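GphF (Cystobacter violaceus, PDB 6MFC) is a GNAT-like decarboxylase that probably strips carbon dioxide from an acyl substrate in the initiation of polyketide biosynthesis. Local coordinates at residues Y83-A88 with Q113-N118; S153-Y158 with P182-H187. One frame throughout, in Å; residues are numbered along the deposited sequence.

Interaction 1: Y83-A88 with Q113-N118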
ATOM      1  N   TYR A  83      -3.401   5.261   3.522  1.00 69.63           N
ATOM      2  CA  TYR A  83      -3.932   6.191   2.538  1.00 65.33           C
ATOM      3  C   TYR A  83      -4.651   5.420   1.440  1.00 67.00           C
ATOM      4  O   TYR A  83      -4.253   4.308   1.080  1.00 80.37           O
ATOM      5  CB  TYR A  83      -2.819   7.043   1.927  1.00 70.51           C
ATOM      6  CG  TYR A  83      -1.898   7.666   2.948  1.00 71.43           C
ATOM      7  CD1 TYR A  83      -2.170   8.917   3.485  1.00 65.84           C
ATOM      8  CD2 TYR A  83      -0.753   7.006   3.372  1.00 67.59           C
ATOM      9  CE1 TYR A  83      -1.327   9.493   4.417  1.00 65.16           C
ATOM     10  CE2 TYR A  83       0.096   7.573   4.304  1.00 80.04           C
ATOM     11  CZ  TYR A  83      -0.195   8.817   4.824  1.00 80.39           C
ATOM     12  OH  TYR A  83       0.647   9.386   5.753  1.00 86.31           O
ATOM     13  N   ALA A  84      -5.711   6.020   0.905  1.00 62.63           N
ATOM     14  CA  ALA A  84      -6.478   5.369  -0.145  1.00 65.77           C
ATOM     15  C   ALA A  84      -7.252   6.413  -0.935  1.00 81.86           C
ATOM     16  O   ALA A  84      -7.603   7.474  -0.413  1.00 81.81           O
ATOM     17  CB  ALA A  84      -7.436   4.319   0.427  1.00 57.26           C
ATOM     18  N   GLN A  85      -7.507   6.098  -2.202  1.00 82.54           N
ATOM     19  CA  GLN A  85      -8.358   6.916  -3.052  1.00 77.19           C
ATOM     20  C   GLN A  85      -9.212   5.996  -3.910  1.00 77.66           C
ATOM     21  O   GLN A  85      -8.856   4.844  -4.167  1.00 80.58           O
ATOM     22  CB  GLN A  85      -7.549   7.874  -3.939  1.00 74.68           C
ATOM     23  CG  GLN A  85      -6.765   7.206  -5.055  1.00 75.36           C
ATOM     24  CD  GLN A  85      -5.950   8.198  -5.864  1.00 79.05           C
ATOM     25  OE1 GLN A  85      -5.871   9.378  -5.522  1.00 74.56           O
ATOM     26  NE2 GLN A  85      -5.339   7.723  -6.944  1.00 81.38           N
ATOM     27  N   ARG A  86     -10.354   6.519  -4.343  1.00 77.02           N
ATOM     28  CA  ARG A  86     -11.318   5.749  -5.118  1.00 69.53           C
ATOM     29  C   ARG A  86     -11.031   5.939  -6.603  1.00 75.86           C
ATOM     30  O   ARG A  86     -11.025   7.073  -7.097  1.00 90.14           O
ATOM     31  CB  ARG A  86     -12.741   6.183  -4.774  1.00 62.46           C
ATOM     32  CG  ARG A  86     -13.826   5.242  -5.259  1.00 68.54           C
ATOM     33  CD  ARG A  86     -15.137   5.529  -4.545  1.00 74.76           C
ATOM     34  NE  ARG A  86     -16.175   4.563  -4.887  1.00 88.27           N
ATOM     35  CZ  ARG A  86     -17.324   4.443  -4.231  1.00100.05           C
ATOM     36  NH1 ARG A  86     -17.583   5.227  -3.194  1.00101.98           N
ATOM     37  NH2 ARG A  86     -18.214   3.536  -4.609  1.00110.53           N
ATOM     38  N   ILE A  87     -10.780   4.837  -7.307  1.00 68.48           N
ATOM     39  CA  ILE A  87     -10.503   4.891  -8.738  1.00 76.78           C
ATOM     40  C   ILE A  87     -11.545   4.069  -9.485  1.00 87.36           C
ATOM     41  O   ILE A  87     -12.444   3.483  -8.872  1.00 88.37           O
ATOM     42  CB  ILE A  87      -9.077   4.401  -9.054  1.00 71.98           C
ATOM     43  CG1 ILE A  87      -8.952   2.903  -8.785  1.00 75.90           C
ATOM     44  CG2 ILE A  87      -8.054   5.173  -8.237  1.00 62.50           C
ATOM     45  CD1 ILE A  87      -7.564   2.352  -9.036  1.00 75.85           C
ATOM     46  N   ALA A  88     -11.426   4.018 -10.813  1.00 93.82           N
ATOM     47  CA  ALA A  88     -12.430   3.348 -11.634  1.00102.19           C
ATOM     48  C   ALA A  88     -12.507   1.860 -11.310  1.00 95.80           C
ATOM     49  O   ALA A  88     -13.572   1.340 -10.956  1.00 96.68           O
ATOM     50  CB  ALA A  88     -12.120   3.566 -13.117  1.00107.51           C
ATOM     51  N   GLN A 113      -8.217   2.183  -4.083  1.00 64.31           N
ATOM     52  CA  GLN A 113      -6.798   1.916  -4.284  1.00 71.38           C
ATOM     53  C   GLN A 113      -6.011   2.263  -3.027  1.00 77.50           C
ATOM     54  O   GLN A 113      -6.135   3.370  -2.498  1.00 81.19           O
ATOM     55  CB  GLN A 113      -6.254   2.715  -5.468  1.00 73.56           C
ATOM     56  CG  GLN A 113      -4.756   2.570  -5.659  1.00 73.25           C
ATOM     57  CD  GLN A 113      -4.181   3.637  -6.561  1.00 72.61           C
ATOM     58  OE1 GLN A 113      -4.874   4.578  -6.948  1.00 76.56           O
ATOM     59  NE2 GLN A 113      -2.905   3.501  -6.901  1.00 68.37           N
ATOM     60  N   LEU A 114      -5.194   1.320  -2.563  1.00 86.00           N
ATOM     61  CA  LEU A 114      -4.307   1.565  -1.434  1.00 83.15           C
ATOM     62  C   LEU A 114      -3.067   2.303  -1.924  1.00 81.10           C
ATOM     63  O   LEU A 114      -2.292   1.763  -2.720  1.00 95.94           O
ATOM     64  CB  LEU A 114      -3.916   0.253  -0.757  1.00 83.76           C
ATOM     65  CG  LEU A 114      -4.981  -0.478   0.060  1.00 83.03           C
ATOM     66  CD1 LEU A 114      -4.450  -1.808   0.575  1.00 94.17           C
ATOM     67  CD2 LEU A 114      -5.452   0.394   1.209  1.00 77.59           C
ATOM     68  N   LEU A 115      -2.883   3.536  -1.457  1.00 74.68           N
ATOM     69  CA  LEU A 115      -1.681   4.289  -1.788  1.00 72.59           C
ATOM     70  C   LEU A 115      -0.542   4.015  -0.818  1.00 73.84           C
ATOM     71  O   LEU A 115       0.627   4.188  -1.181  1.00 82.57           O
ATOM     72  CB  LEU A 115      -1.989   5.788  -1.816  1.00 73.79           C
ATOM     73  CG  LEU A 115      -3.021   6.230  -2.856  1.00 79.97           C
ATOM     74  CD1 LEU A 115      -3.259   7.724  -2.767  1.00 90.27           C
ATOM     75  CD2 LEU A 115      -2.570   5.842  -4.253  1.00 86.58           C
ATOM     76  N   GLY A 116      -0.856   3.585   0.401  1.00 68.48           N
ATOM     77  CA  GLY A 116       0.166   3.298   1.385  1.00 70.02           C
ATOM     78  C   GLY A 116      -0.384   2.749   2.683  1.00 72.03           C
ATOM     79  O   GLY A 116      -1.524   3.037   3.060  1.00 63.78           O
ATOM     80  N   LEU A 117       0.421   1.940   3.369  1.00 76.71           N
ATOM     81  CA  LEU A 117       0.082   1.420   4.693  1.00 71.05           C
ATOM     82  C   LEU A 117       1.390   1.333   5.472  1.00 75.51           C
ATOM     83  O   LEU A 117       2.199   0.429   5.241  1.00 80.84           O
ATOM     84  CB  LEU A 117      -0.618   0.068   4.606  1.00 66.83           C
ATOM     85  CG  LEU A 117      -1.095  -0.582   5.909  1.00 79.28           C
ATOM     86  CD1 LEU A 117      -2.386  -1.349   5.672  1.00 82.86           C
ATOM     87  CD2 LEU A 117      -0.038  -1.512   6.489  1.00 83.77           C
ATOM     88  N   ASN A 118       1.603   2.284   6.376  1.00 76.52           N
ATOM     89  CA  ASN A 118       2.828   2.372   7.156  1.00 75.40           C
ATOM     90  C   ASN A 118       2.539   2.023   8.608  1.00 78.07           C
ATOM     91  O   ASN A 118       1.539   2.478   9.175  1.00 70.30           O
ATOM     92  CB  ASN A 118       3.440   3.771   7.068  1.00 71.19           C
ATOM     93  CG  ASN A 118       3.792   4.164   5.650  1.00 84.40           C
ATOM     94  OD1 ASN A 118       4.163   3.321   4.834  1.00 97.05           O
ATOM     95  ND2 ASN A 118       3.678   5.453   5.347  1.00 86.84           N
TER
HETATM   96  O   HOH W   1       3.085   8.196   6.448  1.00 65.74           O

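Interaction 2: S153-Y158 with P182-H187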
ATOM      1  N   SER A 153       1.753  -3.390  -4.674  1.00 67.72           N
ATOM      2  CA  SER A 153       2.654  -3.785  -3.602  1.00 73.38           C
ATOM      3  C   SER A 153       4.084  -3.865  -4.137  1.00 78.33           C
ATOM      4  O   SER A 153       4.392  -3.403  -5.238  1.00 80.37           O
ATOM      5  CB  SER A 153       2.193  -5.104  -2.987  1.00 77.93           C
ATOM      6  OG  SER A 153       3.062  -5.518  -1.947  1.00 84.24           O
ATOM      7  N   ARG A 154       4.981  -4.460  -3.354  1.00 79.97           N
ATOM      8  CA  ARG A 154       6.383  -4.572  -3.728  1.00 80.95           C
ATOM      9  C   ARG A 154       6.984  -5.771  -3.005  1.00 77.45           C
ATOM     10  O   ARG A 154       6.328  -6.425  -2.190  1.00 82.79           O
ATOM     11  CB  ARG A 154       7.139  -3.275  -3.413  1.00 76.71           C
ATOM     12  CG  ARG A 154       7.075  -2.856  -1.953  1.00 83.61           C
ATOM     13  CD  ARG A 154       7.830  -1.557  -1.713  1.00 87.26           C
ATOM     14  NE  ARG A 154       9.228  -1.650  -2.126  1.00 86.08           N
ATOM     15  CZ  ARG A 154      10.215  -2.055  -1.333  1.00 86.77           C
ATOM     16  NH1 ARG A 154       9.961  -2.407  -0.081  1.00 90.73           N
ATOM     17  NH2 ARG A 154      11.457  -2.108  -1.794  1.00 88.43           N
ATOM     18  N   CYS A 155       8.244  -6.062  -3.317  1.00 85.04           N
ATOM     19  CA  CYS A 155       8.971  -7.171  -2.716  1.00 96.19           C
ATOM     20  C   CYS A 155      10.101  -6.623  -1.856  1.00 99.10           C
ATOM     21  O   CYS A 155      10.847  -5.740  -2.292  1.00107.81           O
ATOM     22  CB  CYS A 155       9.523  -8.114  -3.789  1.00 96.08           C
ATOM     23  SG  CYS A 155       8.254  -9.041  -4.678  1.00 93.84           S
ATOM     24  N   GLY A 156      10.226  -7.153  -0.641  1.00 83.49           N
ATOM     25  CA  GLY A 156      11.221  -6.672   0.294  1.00 88.10           C
ATOM     26  C   GLY A 156      12.520  -7.453   0.284  1.00 96.32           C
ATOM     27  O   GLY A 156      13.543  -6.959   0.766  1.00 99.64           O
ATOM     28  N   ASP A 157      12.499  -8.669  -0.257  1.00 99.55           N
ATOM     29  CA  ASP A 157      13.670  -9.540  -0.288  1.00101.35           C
ATOM     30  C   ASP A 157      13.827 -10.176  -1.663  1.00101.83           C
ATOM     31  O   ASP A 157      14.010 -11.387  -1.802  1.00111.66           O
ATOM     32  CB  ASP A 157      13.578 -10.608   0.798  1.00113.35           C
ATOM     33  CG  ASP A 157      14.890 -11.338   1.013  1.00128.60           C
ATOM     34  OD1 ASP A 157      15.934 -10.846   0.535  1.00133.21           O
ATOM     35  OD2 ASP A 157      14.874 -12.409   1.654  1.00134.75           O
ATOM     36  N   TYR A 158      13.749  -9.360  -2.710  1.00 92.70           N
ATOM     37  CA  TYR A 158      14.002  -9.860  -4.055  1.00 84.07           C
ATOM     38  C   TYR A 158      15.491  -9.890  -4.401  1.00 89.85           C
ATOM     39  O   TYR A 158      15.935 -10.852  -5.043  1.00 95.61           O
ATOM     40  CB  TYR A 158      13.250  -9.041  -5.107  1.00 82.91           C
ATOM     41  CG  TYR A 158      13.616  -9.454  -6.515  1.00 87.63           C
ATOM     42  CD1 TYR A 158      13.302 -10.722  -6.987  1.00 87.06           C
ATOM     43  CD2 TYR A 158      14.297  -8.591  -7.363  1.00 86.75           C
ATOM     44  CE1 TYR A 158      13.642 -11.116  -8.263  1.00 83.96           C
ATOM     45  CE2 TYR A 158      14.642  -8.976  -8.645  1.00 87.96           C
ATOM     46  CZ  TYR A 158      14.311 -10.241  -9.089  1.00 90.23           C
ATOM     47  OH  TYR A 158      14.649 -10.636 -10.363  1.00 97.90           O
ATOM     48  N   PRO A 182       7.785 -11.590   2.168  1.00102.29           N
ATOM     49  CA  PRO A 182       7.030 -11.104   3.337  1.00 90.99           C
ATOM     50  C   PRO A 182       6.136  -9.917   3.032  1.00 91.44           C
ATOM     51  O   PRO A 182       5.008  -9.849   3.538  1.00 90.82           O
ATOM     52  CB  PRO A 182       8.138 -10.736   4.335  1.00 95.32           C
ATOM     53  CG  PRO A 182       9.329 -11.524   3.896  1.00 99.84           C
ATOM     54  CD  PRO A 182       9.237 -11.605   2.408  1.00 96.21           C
ATOM     55  N   VAL A 183       6.609  -8.974   2.213  1.00 91.19           N
ATOM     56  CA  VAL A 183       5.800  -7.804   1.887  1.00 81.27           C
ATOM     57  C   VAL A 183       4.614  -8.193   1.013  1.00 87.69           C
ATOM     58  O   VAL A 183       3.529  -7.613   1.135  1.00 89.10           O
ATOM     59  CB  VAL A 183       6.674  -6.728   1.217  1.00 75.57           C
ATOM     60  CG1 VAL A 183       5.923  -5.410   1.134  1.00 74.58           C
ATOM     61  CG2 VAL A 183       7.980  -6.558   1.977  1.00 79.26           C
ATOM     62  N   LEU A 184       4.790  -9.173   0.125  1.00 95.75           N
ATOM     63  CA  LEU A 184       3.671  -9.638  -0.687  1.00 95.71           C
ATOM     64  C   LEU A 184       2.774 -10.593   0.091  1.00 95.43           C
ATOM     65  O   LEU A 184       1.545 -10.510  -0.008  1.00 90.17           O
ATOM     66  CB  LEU A 184       4.184 -10.305  -1.963  1.00 90.58           C
ATOM     67  CG  LEU A 184       4.103  -9.436  -3.220  1.00 81.36           C
ATOM     68  CD1 LEU A 184       4.598 -10.196  -4.439  1.00 84.80           C
ATOM     69  CD2 LEU A 184       2.675  -8.952  -3.427  1.00 78.07           C
ATOM     70  N   GLY A 185       3.369 -11.498   0.873  1.00 99.76           N
ATOM     71  CA  GLY A 185       2.588 -12.401   1.700  1.00103.06           C
ATOM     72  C   GLY A 185       1.683 -11.698   2.689  1.00101.54           C
ATOM     73  O   GLY A 185       0.736 -12.311   3.195  1.00104.12           O
ATOM     74  N   PHE A 186       1.961 -10.426   2.982  1.00 94.69           N
ATOM     75  CA  PHE A 186       1.060  -9.637   3.816  1.00 86.38           C
ATOM     76  C   PHE A 186      -0.314  -9.511   3.171  1.00 81.29           C
ATOM     77  O   PHE A 186      -1.342  -9.674   3.840  1.00 76.98           O
ATOM     78  CB  PHE A 186       1.668  -8.257   4.074  1.00 82.22           C
ATOM     79  CG  PHE A 186       0.777  -7.331   4.852  1.00 82.82           C
ATOM     80  CD1 PHE A 186       0.524  -7.556   6.195  1.00 92.92           C
ATOM     81  CD2 PHE A 186       0.204  -6.226   4.246  1.00 83.33           C
ATOM     82  CE1 PHE A 186      -0.291  -6.704   6.915  1.00 95.38           C
ATOM     83  CE2 PHE A 186      -0.610  -5.369   4.961  1.00 89.08           C
ATOM     84  CZ  PHE A 186      -0.859  -5.608   6.298  1.00 93.27           C
ATOM     85  N   HIS A 187      -0.353  -9.233   1.867  1.00 85.23           N
ATOM     86  CA  HIS A 187      -1.630  -9.147   1.168  1.00 83.98           C
ATOM     87  C   HIS A 187      -2.121 -10.522   0.731  1.00 91.35           C
ATOM     88  O   HIS A 187      -3.319 -10.811   0.826  1.00101.72           O
ATOM     89  CB  HIS A 187      -1.509  -8.215  -0.036  1.00 80.05           C
ATOM     90  CG  HIS A 187      -1.246  -6.789   0.329  1.00 84.71           C
ATOM     91  ND1 HIS A 187      -2.252  -5.915   0.683  1.00 87.54           N
ATOM     92  CD2 HIS A 187      -0.093  -6.082   0.395  1.00 87.93           C
ATOM     93  CE1 HIS A 187      -1.729  -4.731   0.952  1.00 86.27           C
ATOM     94  NE2 HIS A 187      -0.421  -4.805   0.784  1.00 87.69           N
TER

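Interaction 1: Y83-A88 with Q113-N118
Four backbone hydrogen bonds join Y83 and Q85 to the neighbouring antiparallel strand. Q85 and Q113 bond to each other in both directions, the shorter bond running from Q113 N to Q85 O at 2.7 Å. Further along, Y83 N reaches G116 O at 2.9 Å, whereas Y83 O accepts from L115 N. Y83 therefore faces two residues, L115 and G116, in a classic beta bulge. The two strands, 77-87 and 111-119, are central neighbours in the GNAT sheet; 111-119 is fourth in the order, and in GNAT relatives this strand commonly carries a bulge beside the acyl-CoA site. Glycine suits the second bulge position, since it puts no side chain on the face where the Y83 ring lies.

The polar side chains repeat the pairing of the backbone. Q85 and Q113 run side by side, and Q85 NE2 donates to Q113 OE1 at 3.2 Å, with the two amide planes turned 57° apart. Q85 is gripped further, NE2 by the carbonyl of L101 and OE1 by R60. At the other end, a water accepts from Y83 OH, at 2.8 Å in the plane of the ring, and from ND2 of N118, whose OD1 takes a bond from W47.

Among apolar groups, Y83 CB meets L115 CB at 4.0 Å. With CG anti to its carbonyl carbon (chi1 -62°), L115 crosses Q85 at about a right angle and rests CD1 on the amide carbon. I87 lays CD1 against Q113 CB at 3.8 Å. Leucine and isoleucine suit these places because their branches spread apolar surface along the glutamine chains.

Interaction 2: S153-Y158 with P182-H187
V183 fits its branched side chain against the backbone of R154 and G156 in the loop. Its CB lies 3.4 Å from R154 O. From there the two methyls part: CG1, anti to the backbone N (chi1 -168°), stays beside the same carbonyl and comes within 4.2 Å of R154 CG, while CG2 swings to G156 and meets its N at 3.5 Å. A beta-branched residue is apt here, because one short side chain reaches two successive points of the loop backbone, R154 O and G156 N, and G156 adds no side chain of its own where CG2 settles.

The loop leaves strand 148-153, and helix 182-190 leads into strand 193-198, so the contact packs the last helix of this GNAT-like chain against the end of a core strand. D181 accepts from D157 N through OD2 and from L184 N through OD1, linking the loop to segment 182-187.

L184 continues the apolar side of the helix. Its CD1 touches C155 SG at 3.8 Å, and CD2 lies equally far from S153 OG; V172, V213 and V215 also line this leucine. Small, mildly polar C155 and S153 can sit close to such a branched tip. The trans chi1 of S153 (179°) carries OG toward L184 CD2 and to 4.0 Å from H187 CD2; OG also makes a weak hydrogen bond with R154 O. The imidazole takes its polar partner elsewhere, ND1 bonding to H217, and F186 sets CD2 over one of its faces, offset toward the rim. The R154 guanidinium forms a salt bridge through NE with D205.

The centres of interactions 1 and 2 lie about 17 Å apart, yet their side chains meet: L114 CD1 packs on H187 CE1 at 4.0 Å, and L117 CD2 on F186 CZ at 4.2 Å. Strand 111-119 of interaction 1 runs parallel to strand 148-153, whose end opens the loop of interaction 2; both contacts probably lie near the gap between these strands where GNAT relatives bind the pantetheine arm of their cofactor. Bound pentaethylene glycol lies about 4 Å from G116 and about 3 Å from the H187 side chain, nearest atoms in each case. Though probably from the crystallisation liquor, it may mark a pocket here.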